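Local structure of dihydrodipicolinate synthase (Bacteroides thetaiotaomicron, 4XKY) at residues V144-P148 with A149-R153; L118-F121 with Y122-L126; A155-P158 with G159-G162. The protein probably acts as a Schiff-base-forming aldolase of the DapA family, making dihydrodipicolinate or cleaving N-acetylneuraminate. All blocks are in the same frame, centred on the assembly; numbering follows the deposited sequence.

Interaction 1: V144-P148 with A149-R153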
ATOM      1  N   VAL A 144      -6.745   4.139  -7.042  1.00 94.35           N
ATOM      2  CA  VAL A 144      -8.101   4.740  -7.107  1.00 88.78           C
ATOM      3  C   VAL A 144      -8.819   4.202  -8.354  1.00 82.13           C
ATOM      4  O   VAL A 144      -8.435   4.499  -9.486  1.00 81.67           O
ATOM      5  CB  VAL A 144      -8.088   6.302  -7.129  1.00 90.32           C
ATOM      6  CG1 VAL A 144      -9.317   6.882  -7.836  1.00 88.70           C
ATOM      7  CG2 VAL A 144      -8.018   6.873  -5.716  1.00 90.84           C
ATOM      8  N   ASN A 145      -9.857   3.408  -8.133  1.00 75.14           N
ATOM      9  CA  ASN A 145     -10.620   2.803  -9.223  1.00 67.95           C
ATOM     10  C   ASN A 145     -11.639   3.755  -9.842  1.00 59.27           C
ATOM     11  O   ASN A 145     -11.973   4.788  -9.262  1.00 53.46           O
ATOM     12  CB  ASN A 145     -11.335   1.550  -8.710  1.00 70.36           C
ATOM     13  CG  ASN A 145     -10.386   0.384  -8.509  1.00 76.70           C
ATOM     14  OD1 ASN A 145      -9.164   0.549  -8.543  1.00 79.44           O
ATOM     15  ND2 ASN A 145     -10.944  -0.810  -8.324  1.00 78.81           N
ATOM     16  N   PHE A 146     -12.109   3.409 -11.039  1.00 51.96           N
ATOM     17  CA  PHE A 146     -13.336   3.983 -11.549  1.00 51.08           C
ATOM     18  C   PHE A 146     -14.438   3.457 -10.623  1.00 50.90           C
ATOM     19  O   PHE A 146     -14.683   2.250 -10.580  1.00 51.12           O
ATOM     20  CB  PHE A 146     -13.653   3.515 -12.976  1.00 50.67           C
ATOM     21  CG  PHE A 146     -12.738   4.049 -14.047  1.00 48.75           C
ATOM     22  CD1 PHE A 146     -13.042   5.214 -14.718  1.00 49.00           C
ATOM     23  CD2 PHE A 146     -11.621   3.337 -14.441  1.00 49.59           C
ATOM     24  CE1 PHE A 146     -12.229   5.687 -15.738  1.00 49.65           C
ATOM     25  CE2 PHE A 146     -10.795   3.802 -15.459  1.00 49.56           C
ATOM     26  CZ  PHE A 146     -11.102   4.986 -16.111  1.00 48.11           C
ATOM     27  N   ALA A 147     -15.094   4.340  -9.880  1.00 49.30           N
ATOM     28  CA  ALA A 147     -16.296   3.956  -9.137  1.00 47.71           C
ATOM     29  C   ALA A 147     -17.405   3.583 -10.124  1.00 46.81           C
ATOM     30  O   ALA A 147     -17.369   4.003 -11.287  1.00 44.74           O
ATOM     31  CB  ALA A 147     -16.758   5.084  -8.243  1.00 48.71           C
ATOM     32  N   PRO A 148     -18.382   2.773  -9.674  1.00 46.28           N
ATOM     33  CA  PRO A 148     -19.480   2.392 -10.555  1.00 45.52           C
ATOM     34  C   PRO A 148     -20.199   3.572 -11.182  1.00 45.84           C
ATOM     35  O   PRO A 148     -20.383   3.586 -12.396  1.00 44.12           O
ATOM     36  CB  PRO A 148     -20.401   1.620  -9.625  1.00 45.79           C
ATOM     37  CG  PRO A 148     -19.450   0.914  -8.730  1.00 45.46           C
ATOM     38  CD  PRO A 148     -18.358   1.925  -8.467  1.00 45.77           C
ATOM     39  N   ALA A 149     -20.583   4.556 -10.368  1.00 46.71           N
ATOM     40  CA  ALA A 149     -21.314   5.715 -10.871  1.00 46.84           C
ATOM     41  C   ALA A 149     -20.468   6.488 -11.894  1.00 46.01           C
ATOM     42  O   ALA A 149     -21.004   7.014 -12.854  1.00 45.87           O
ATOM     43  CB  ALA A 149     -21.756   6.623  -9.726  1.00 47.08           C
ATOM     44  N   THR A 150     -19.153   6.540 -11.678  1.00 45.87           N
ATOM     45  CA  THR A 150     -18.222   7.194 -12.602  1.00 46.58           C
ATOM     46  C   THR A 150     -18.274   6.524 -13.975  1.00 47.60           C
ATOM     47  O   THR A 150     -18.299   7.200 -14.996  1.00 49.01           O
ATOM     48  CB  THR A 150     -16.762   7.160 -12.082  1.00 46.39           C
ATOM     49  OG1 THR A 150     -16.655   7.897 -10.861  1.00 48.30           O
ATOM     50  CG2 THR A 150     -15.809   7.790 -13.073  1.00 46.78           C
ATOM     51  N   ILE A 151     -18.284   5.194 -13.992  1.00 46.69           N
ATOM     52  CA  ILE A 151     -18.383   4.460 -15.243  1.00 47.30           C
ATOM     53  C   ILE A 151     -19.716   4.719 -15.923  1.00 47.75           C
ATOM     54  O   ILE A 151     -19.747   4.924 -17.134  1.00 45.23           O
ATOM     55  CB  ILE A 151     -18.134   2.953 -15.046  1.00 47.17           C
ATOM     56  CG1 ILE A 151     -16.636   2.716 -14.894  1.00 48.57           C
ATOM     57  CG2 ILE A 151     -18.600   2.144 -16.239  1.00 45.77           C
ATOM     58  CD1 ILE A 151     -16.295   1.378 -14.280  1.00 49.66           C
ATOM     59  N   GLN A 152     -20.809   4.709 -15.160  1.00 50.62           N
ATOM     60  CA  GLN A 152     -22.129   5.083 -15.699  1.00 52.86           C
ATOM     61  C   GLN A 152     -22.048   6.407 -16.407  1.00 52.09           C
ATOM     62  O   GLN A 152     -22.512   6.558 -17.536  1.00 50.72           O
ATOM     63  CB  GLN A 152     -23.161   5.267 -14.592  1.00 58.43           C
ATOM     64  CG  GLN A 152     -24.216   4.191 -14.464  1.00 61.71           C
ATOM     65  CD  GLN A 152     -25.127   4.459 -13.278  1.00 65.72           C
ATOM     66  OE1 GLN A 152     -25.347   3.588 -12.429  1.00 63.90           O
ATOM     67  NE2 GLN A 152     -25.651   5.680 -13.203  1.00 70.17           N
ATOM     68  N   ARG A 153     -21.464   7.369 -15.703  1.00 52.31           N
ATOM     69  CA  ARG A 153     -21.384   8.741 -16.165  1.00 55.53           C
ATOM     70  C   ARG A 153     -20.545   8.920 -17.440  1.00 52.80           C
ATOM     71  O   ARG A 153     -20.947   9.667 -18.331  1.00 51.01           O
ATOM     72  CB  ARG A 153     -20.841   9.619 -15.040  1.00 60.82           C
ATOM     73  CG  ARG A 153     -20.461  11.034 -15.445  1.00 66.85           C
ATOM     74  CD  ARG A 153     -21.664  11.922 -15.733  1.00 71.63           C
ATOM     75  NE  ARG A 153     -21.201  13.230 -16.188  1.00 77.44           N
ATOM     76  CZ  ARG A 153     -20.637  14.152 -15.403  1.00 81.86           C
ATOM     77  NH1 ARG A 153     -20.467  13.933 -14.097  1.00 84.25           N
ATOM     78  NH2 ARG A 153     -20.235  15.309 -15.925  1.00 81.34           N
TER

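Interaction 2: L118-F121 with Y122-L126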
ATOM      1  N   LEU A 118     -11.338  11.873 -12.487  1.00 54.94           N
ATOM      2  CA  LEU A 118     -11.414  10.844 -13.523  1.00 52.69           C
ATOM      3  C   LEU A 118     -12.393  11.234 -14.620  1.00 50.34           C
ATOM      4  O   LEU A 118     -12.148  10.989 -15.809  1.00 48.29           O
ATOM      5  CB  LEU A 118     -11.846   9.503 -12.939  1.00 53.57           C
ATOM      6  CG  LEU A 118     -10.771   8.642 -12.290  1.00 54.61           C
ATOM      7  CD1 LEU A 118     -11.388   7.319 -11.867  1.00 54.67           C
ATOM      8  CD2 LEU A 118      -9.623   8.398 -13.252  1.00 54.28           C
ATOM      9  N   ILE A 119     -13.511  11.827 -14.224  1.00 47.55           N
ATOM     10  CA  ILE A 119     -14.537  12.180 -15.189  1.00 48.49           C
ATOM     11  C   ILE A 119     -13.987  13.269 -16.091  1.00 47.85           C
ATOM     12  O   ILE A 119     -14.142  13.220 -17.309  1.00 43.91           O
ATOM     13  CB  ILE A 119     -15.837  12.615 -14.493  1.00 51.40           C
ATOM     14  CG1 ILE A 119     -16.495  11.379 -13.858  1.00 53.20           C
ATOM     15  CG2 ILE A 119     -16.786  13.300 -15.473  1.00 51.87           C
ATOM     16  CD1 ILE A 119     -17.462  11.676 -12.733  1.00 54.39           C
ATOM     17  N   GLU A 120     -13.305  14.232 -15.488  1.00 49.41           N
ATOM     18  CA  GLU A 120     -12.806  15.374 -16.251  1.00 53.07           C
ATOM     19  C   GLU A 120     -11.671  14.941 -17.184  1.00 47.30           C
ATOM     20  O   GLU A 120     -11.521  15.496 -18.262  1.00 48.34           O
ATOM     21  CB  GLU A 120     -12.358  16.531 -15.334  1.00 59.11           C
ATOM     22  CG  GLU A 120     -10.867  16.536 -14.963  1.00 64.47           C
ATOM     23  CD  GLU A 120     -10.328  17.905 -14.555  1.00 71.79           C
ATOM     24  OE1 GLU A 120     -10.854  18.944 -15.015  1.00 77.18           O
ATOM     25  OE2 GLU A 120      -9.351  17.945 -13.777  1.00 76.83           O
ATOM     26  N   PHE A 121     -10.863  13.975 -16.754  1.00 43.03           N
ATOM     27  CA  PHE A 121      -9.816  13.419 -17.601  1.00 40.71           C
ATOM     28  C   PHE A 121     -10.398  12.936 -18.920  1.00 40.12           C
ATOM     29  O   PHE A 121      -9.935  13.312 -19.983  1.00 40.03           O
ATOM     30  CB  PHE A 121      -9.107  12.258 -16.917  1.00 41.11           C
ATOM     31  CG  PHE A 121      -8.067  11.629 -17.775  1.00 41.30           C
ATOM     32  CD1 PHE A 121      -6.779  12.124 -17.792  1.00 43.15           C
ATOM     33  CD2 PHE A 121      -8.382  10.580 -18.608  1.00 40.86           C
ATOM     34  CE1 PHE A 121      -5.813  11.563 -18.607  1.00 42.97           C
ATOM     35  CE2 PHE A 121      -7.427  10.023 -19.432  1.00 41.60           C
ATOM     36  CZ  PHE A 121      -6.135  10.515 -19.439  1.00 42.25           C
ATOM     37  N   TYR A 122     -11.419  12.096 -18.836  1.00 39.77           N
ATOM     38  CA  TYR A 122     -12.067  11.562 -20.024  1.00 39.98           C
ATOM     39  C   TYR A 122     -12.847  12.587 -20.803  1.00 43.13           C
ATOM     40  O   TYR A 122     -12.890  12.513 -22.032  1.00 42.79           O
ATOM     41  CB  TYR A 122     -12.899  10.333 -19.666  1.00 38.53           C
ATOM     42  CG  TYR A 122     -11.950   9.214 -19.465  1.00 36.92           C
ATOM     43  CD1 TYR A 122     -11.300   8.645 -20.556  1.00 36.51           C
ATOM     44  CD2 TYR A 122     -11.615   8.778 -18.202  1.00 37.32           C
ATOM     45  CE1 TYR A 122     -10.366   7.652 -20.392  1.00 37.06           C
ATOM     46  CE2 TYR A 122     -10.682   7.770 -18.024  1.00 36.16           C
ATOM     47  CZ  TYR A 122     -10.050   7.219 -19.121  1.00 36.77           C
ATOM     48  OH  TYR A 122      -9.119   6.210 -18.970  1.00 36.51           O
ATOM     49  N   GLU A 123     -13.424  13.571 -20.111  1.00 47.47           N
ATOM     50  CA  GLU A 123     -14.105  14.662 -20.810  1.00 49.39           C
ATOM     51  C   GLU A 123     -13.153  15.477 -21.683  1.00 47.12           C
ATOM     52  O   GLU A 123     -13.519  15.871 -22.777  1.00 46.36           O
ATOM     53  CB  GLU A 123     -14.891  15.564 -19.849  1.00 53.84           C
ATOM     54  CG  GLU A 123     -16.280  15.008 -19.544  1.00 58.63           C
ATOM     55  CD  GLU A 123     -17.053  15.796 -18.495  1.00 64.83           C
ATOM     56  OE1 GLU A 123     -16.703  16.968 -18.210  1.00 67.50           O
ATOM     57  OE2 GLU A 123     -18.030  15.234 -17.952  1.00 69.52           O
ATOM     58  N   HIS A 124     -11.937  15.724 -21.211  1.00 45.97           N
ATOM     59  CA  HIS A 124     -10.921  16.400 -22.029  1.00 45.58           C
ATOM     60  C   HIS A 124     -10.299  15.470 -23.086  1.00 42.92           C
ATOM     61  O   HIS A 124      -9.882  15.929 -24.157  1.00 40.81           O
ATOM     62  CB  HIS A 124      -9.803  16.954 -21.146  1.00 47.97           C
ATOM     63  CG  HIS A 124     -10.258  17.986 -20.154  1.00 54.04           C
ATOM     64  ND1 HIS A 124     -11.285  18.874 -20.406  1.00 58.57           N
ATOM     65  CD2 HIS A 124      -9.791  18.297 -18.919  1.00 57.20           C
ATOM     66  CE1 HIS A 124     -11.445  19.670 -19.363  1.00 60.15           C
ATOM     67  NE2 HIS A 124     -10.553  19.339 -18.446  1.00 59.78           N
ATOM     68  N   LEU A 125     -10.205  14.170 -22.791  1.00 39.66           N
ATOM     69  CA  LEU A 125      -9.554  13.254 -23.723  1.00 38.05           C
ATOM     70  C   LEU A 125     -10.454  12.997 -24.943  1.00 37.95           C
ATOM     71  O   LEU A 125      -9.983  13.017 -26.087  1.00 35.48           O
ATOM     72  CB  LEU A 125      -9.168  11.926 -23.046  1.00 37.83           C
ATOM     73  CG  LEU A 125      -8.481  10.892 -23.955  1.00 38.21           C
ATOM     74  CD1 LEU A 125      -7.153  11.399 -24.502  1.00 37.71           C
ATOM     75  CD2 LEU A 125      -8.299   9.556 -23.246  1.00 38.89           C
ATOM     76  N   LEU A 126     -11.743  12.765 -24.686  1.00 38.71           N
ATOM     77  CA  LEU A 126     -12.652  12.229 -25.708  1.00 41.09           C
ATOM     78  C   LEU A 126     -12.729  13.031 -27.010  1.00 41.47           C
ATOM     79  O   LEU A 126     -12.630  12.448 -28.079  1.00 40.82           O
ATOM     80  CB  LEU A 126     -14.052  11.975 -25.129  1.00 43.27           C
ATOM     81  CG  LEU A 126     -14.126  10.689 -24.289  1.00 43.78           C
ATOM     82  CD1 LEU A 126     -15.349  10.699 -23.400  1.00 44.70           C
ATOM     83  CD2 LEU A 126     -14.128   9.447 -25.157  1.00 44.40           C
TER

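Interaction 3: A155-P158 with G159-G162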
ATOM      1  N   ALA A 155     -19.778   6.589 -19.588  1.00 44.58           N
ATOM      2  CA  ALA A 155     -20.399   5.789 -20.624  1.00 44.91           C
ATOM      3  C   ALA A 155     -21.588   6.435 -21.347  1.00 47.57           C
ATOM      4  O   ALA A 155     -22.049   5.893 -22.352  1.00 46.57           O
ATOM      5  CB  ALA A 155     -20.827   4.462 -20.043  1.00 44.17           C
ATOM      6  N   GLU A 156     -22.105   7.548 -20.837  1.00 51.68           N
ATOM      7  CA  GLU A 156     -23.134   8.301 -21.565  1.00 55.87           C
ATOM      8  C   GLU A 156     -22.572   8.843 -22.875  1.00 54.35           C
ATOM      9  O   GLU A 156     -23.301   8.954 -23.867  1.00 54.27           O
ATOM     10  CB  GLU A 156     -23.659   9.470 -20.743  1.00 60.55           C
ATOM     11  CG  GLU A 156     -24.419   9.094 -19.482  1.00 66.18           C
ATOM     12  CD  GLU A 156     -24.421  10.214 -18.446  1.00 72.31           C
ATOM     13  OE1 GLU A 156     -23.631  11.179 -18.575  1.00 75.79           O
ATOM     14  OE2 GLU A 156     -25.213  10.130 -17.486  1.00 78.66           O
ATOM     15  N   ASN A 157     -21.284   9.189 -22.875  1.00 50.31           N
ATOM     16  CA  ASN A 157     -20.646   9.693 -24.089  1.00 49.50           C
ATOM     17  C   ASN A 157     -20.705   8.607 -25.142  1.00 46.72           C
ATOM     18  O   ASN A 157     -20.276   7.497 -24.896  1.00 43.26           O
ATOM     19  CB  ASN A 157     -19.200  10.109 -23.822  1.00 50.12           C
ATOM     20  CG  ASN A 157     -18.578  10.889 -24.977  1.00 51.34           C
ATOM     21  OD1 ASN A 157     -18.397  10.370 -26.079  1.00 52.62           O
ATOM     22  ND2 ASN A 157     -18.204  12.131 -24.709  1.00 53.01           N
ATOM     23  N   PRO A 158     -21.240   8.918 -26.328  1.00 49.57           N
ATOM     24  CA  PRO A 158     -21.297   7.880 -27.364  1.00 47.84           C
ATOM     25  C   PRO A 158     -19.918   7.403 -27.821  1.00 45.60           C
ATOM     26  O   PRO A 158     -19.809   6.330 -28.394  1.00 45.36           O
ATOM     27  CB  PRO A 158     -22.043   8.556 -28.525  1.00 50.20           C
ATOM     28  CG  PRO A 158     -22.029  10.012 -28.250  1.00 51.25           C
ATOM     29  CD  PRO A 158     -21.765  10.218 -26.789  1.00 51.36           C
ATOM     30  N   GLY A 159     -18.879   8.189 -27.566  1.00 43.25           N
ATOM     31  CA  GLY A 159     -17.514   7.791 -27.901  1.00 41.90           C
ATOM     32  C   GLY A 159     -16.870   6.745 -26.988  1.00 39.84           C
ATOM     33  O   GLY A 159     -15.729   6.321 -27.241  1.00 38.14           O
ATOM     34  N   VAL A 160     -17.589   6.339 -25.936  1.00 38.66           N
ATOM     35  CA  VAL A 160     -17.109   5.385 -24.934  1.00 37.89           C
ATOM     36  C   VAL A 160     -17.978   4.127 -25.030  1.00 37.70           C
ATOM     37  O   VAL A 160     -19.178   4.194 -24.807  1.00 38.16           O
ATOM     38  CB  VAL A 160     -17.183   6.005 -23.514  1.00 39.32           C
ATOM     39  CG1 VAL A 160     -16.639   5.056 -22.461  1.00 38.48           C
ATOM     40  CG2 VAL A 160     -16.385   7.291 -23.447  1.00 40.29           C
ATOM     41  N   ILE A 161     -17.403   2.981 -25.393  1.00 36.38           N
ATOM     42  CA  ILE A 161     -18.248   1.807 -25.713  1.00 37.30           C
ATOM     43  C   ILE A 161     -18.013   0.602 -24.816  1.00 36.53           C
ATOM     44  O   ILE A 161     -18.676  -0.407 -24.949  1.00 36.93           O
ATOM     45  CB  ILE A 161     -18.120   1.365 -27.195  1.00 37.19           C
ATOM     46  CG1 ILE A 161     -16.674   1.030 -27.564  1.00 37.20           C
ATOM     47  CG2 ILE A 161     -18.668   2.452 -28.105  1.00 39.11           C
ATOM     48  CD1 ILE A 161     -16.465   0.488 -28.980  1.00 37.04           C
ATOM     49  N   GLY A 162     -17.077   0.687 -23.890  1.00 36.10           N
ATOM     50  CA  GLY A 162     -16.842  -0.459 -23.053  1.00 34.82           C
ATOM     51  C   GLY A 162     -15.898  -0.227 -21.913  1.00 34.53           C
ATOM     52  O   GLY A 162     -15.401   0.880 -21.715  1.00 34.70           O
TER

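Interaction 1: V144-P148 with A149-R153
F146 and I151 meet just where the chain enters helix 148-154. The apolar part of this contact is aliphatic: the closest approach is CB of F146, rather than its ring, to CG1 of I151 at 3.6 Å, with CD1 of the same isoleucine equally near. I151 reaches it because CG1 stands beside its own backbone N and anti to its carbonyl carbon (chi1 -77°). With A147 at the N-cap, F146 precedes the cap and I151 is the fourth residue of the helix, so the pair meets the definition of a hydrophobic staple. The F146 ring turns to the neighbouring side chain instead: CG2 of T150 lies at the ring edge, 4.1 Å from CD1, and the two side chains cross at about a right angle.

The backbone bonds are the first two rungs of the helix. N of I151 donates to O of A147 (3.1 Å, N-H...O 158°), and N of Q152 donates to O of P148 (3.0 Å), the second being straighter at 169°.

Polar groups beside the cap are tied to partners outside the segment. OE1 of Q115 takes the N-H of A147 and is hydrogen-bonded to OG1 of T150, while O of F146 bonds to the hydroxyl of Y172.

The chemistry thus divides the work: carbon contacts fold the approach against the first turn, backbone bonds begin the helix, and Q115 holds both the A147 N-H and the T150 hydroxyl, tying the helix start to helix 115-125.

Interaction 2: L118-F121 with Y122-L126
F121 and Y122, neighbours along helix 115-125, form a T-shaped pair in which the edge of F121 is directed at the face of Y122. CD2 of F121 sits over the centre of the tyrosine ring, 3.6 Å above its plane. The ring planes are 77° apart, with 4.9 Å between centroids. Consecutive residues can meet this way because their first torsions differ: CG of F121 is anti to its backbone N (chi1 178°), whereas CG of Y122 leans to the side of its own N (chi1 -76°). The tyrosine ring also takes a carbonyl at its edge, O of L118 lying 3.3 Å from CD2, and that same oxygen receives a weak bond from N of Y122.

One turn along, H124 lies with a face over O of E120, which is 3.2 Å above the imidazole plane and displaced toward the rim; its NE2 makes a weak bond to OE1 of E120 (3.5 Å). I119 and E123 run side by side, CG2 of the isoleucine 3.4 Å from OE2 of the glutamate, whose charge is paired with R153. CE2 of F121 meets CD2 of L125 at 3.9 Å.

Farther out, the Y122 hydroxyl is bonded to O of S105, and its ring packs on L133 and L135. A leucine in place of Y122 would probably leave the edge of F121 without an aromatic face and O of S105 without its hydroxyl partner. F121 and H124 also meet side chains of a neighbouring subunit. Y122 is thus the ring directed at strand 133-137, with F121 beside it toward helix 85-97; strand 102-105, helix 115-125 and strand 133-137 form a beta-alpha-beta unit of the TIM-barrel fold.

Interaction 3: A155-P158 with G159-G162
The amide of N157 is swung over the chain ahead of it, with OD1 pointing at the backbone N of G159. Two torsions bring it there: CG lies anti to the backbone N (chi1 -169°), and the second torsion of -65° turns the oxygen inward. The bond is short, 2.7 Å between G159 N and N157 OD1, and the N-H lies in the plane of the amide on a lone pair, closing an Asx turn. OD1 is also only 3.3 Å from CA of G159; a beta carbon at this position would come too close to that oxygen, so the missing side chain suits the arrangement.

Around the same corner, N of V160 donates to the main-chain O of N157 (3.1 Å, N-H...O 160°), though from well above the carbonyl plane. This is a type I beta turn from N157 to V160, with P158 at its second position, and it delivers the chain from helix 148-154 into strand 160-165 of the TIM barrel.

Beyond the turn the side chains part. V160 sends CG2 back to CB of N157 at 4.0 Å, and both residues pack on L126. I161 instead brings CG2 within 4.1 Å of O of P158, while its side chain lies on P132 and F134. G159 and I161 share backbone hydrogen bonds with L133 of the neighbouring strand 133-137.

Interactions 2, 1 and 3 follow in that order along the chain, their centres 12 to 13 Å apart. Interaction 2 touches both of the others, while 1 and 3 are linked only through the chain. Interactions 1 and 2 are joined by a salt bridge, NH2 of R153 to OE2 of E123 at 3.0 Å, and by CZ of F146 packed 3.4 Å from CE2 of Y122. Interactions 2 and 3 meet through L126, whose CD2 lies 3.6 Å from CG2 of V160. The side chains of F146 and Y122 are each about 6 Å from that of Y136, the predicted proton donor/acceptor, whereas interaction 3 lies at the start of the strand that carries K164, the predicted Schiff-base lysine.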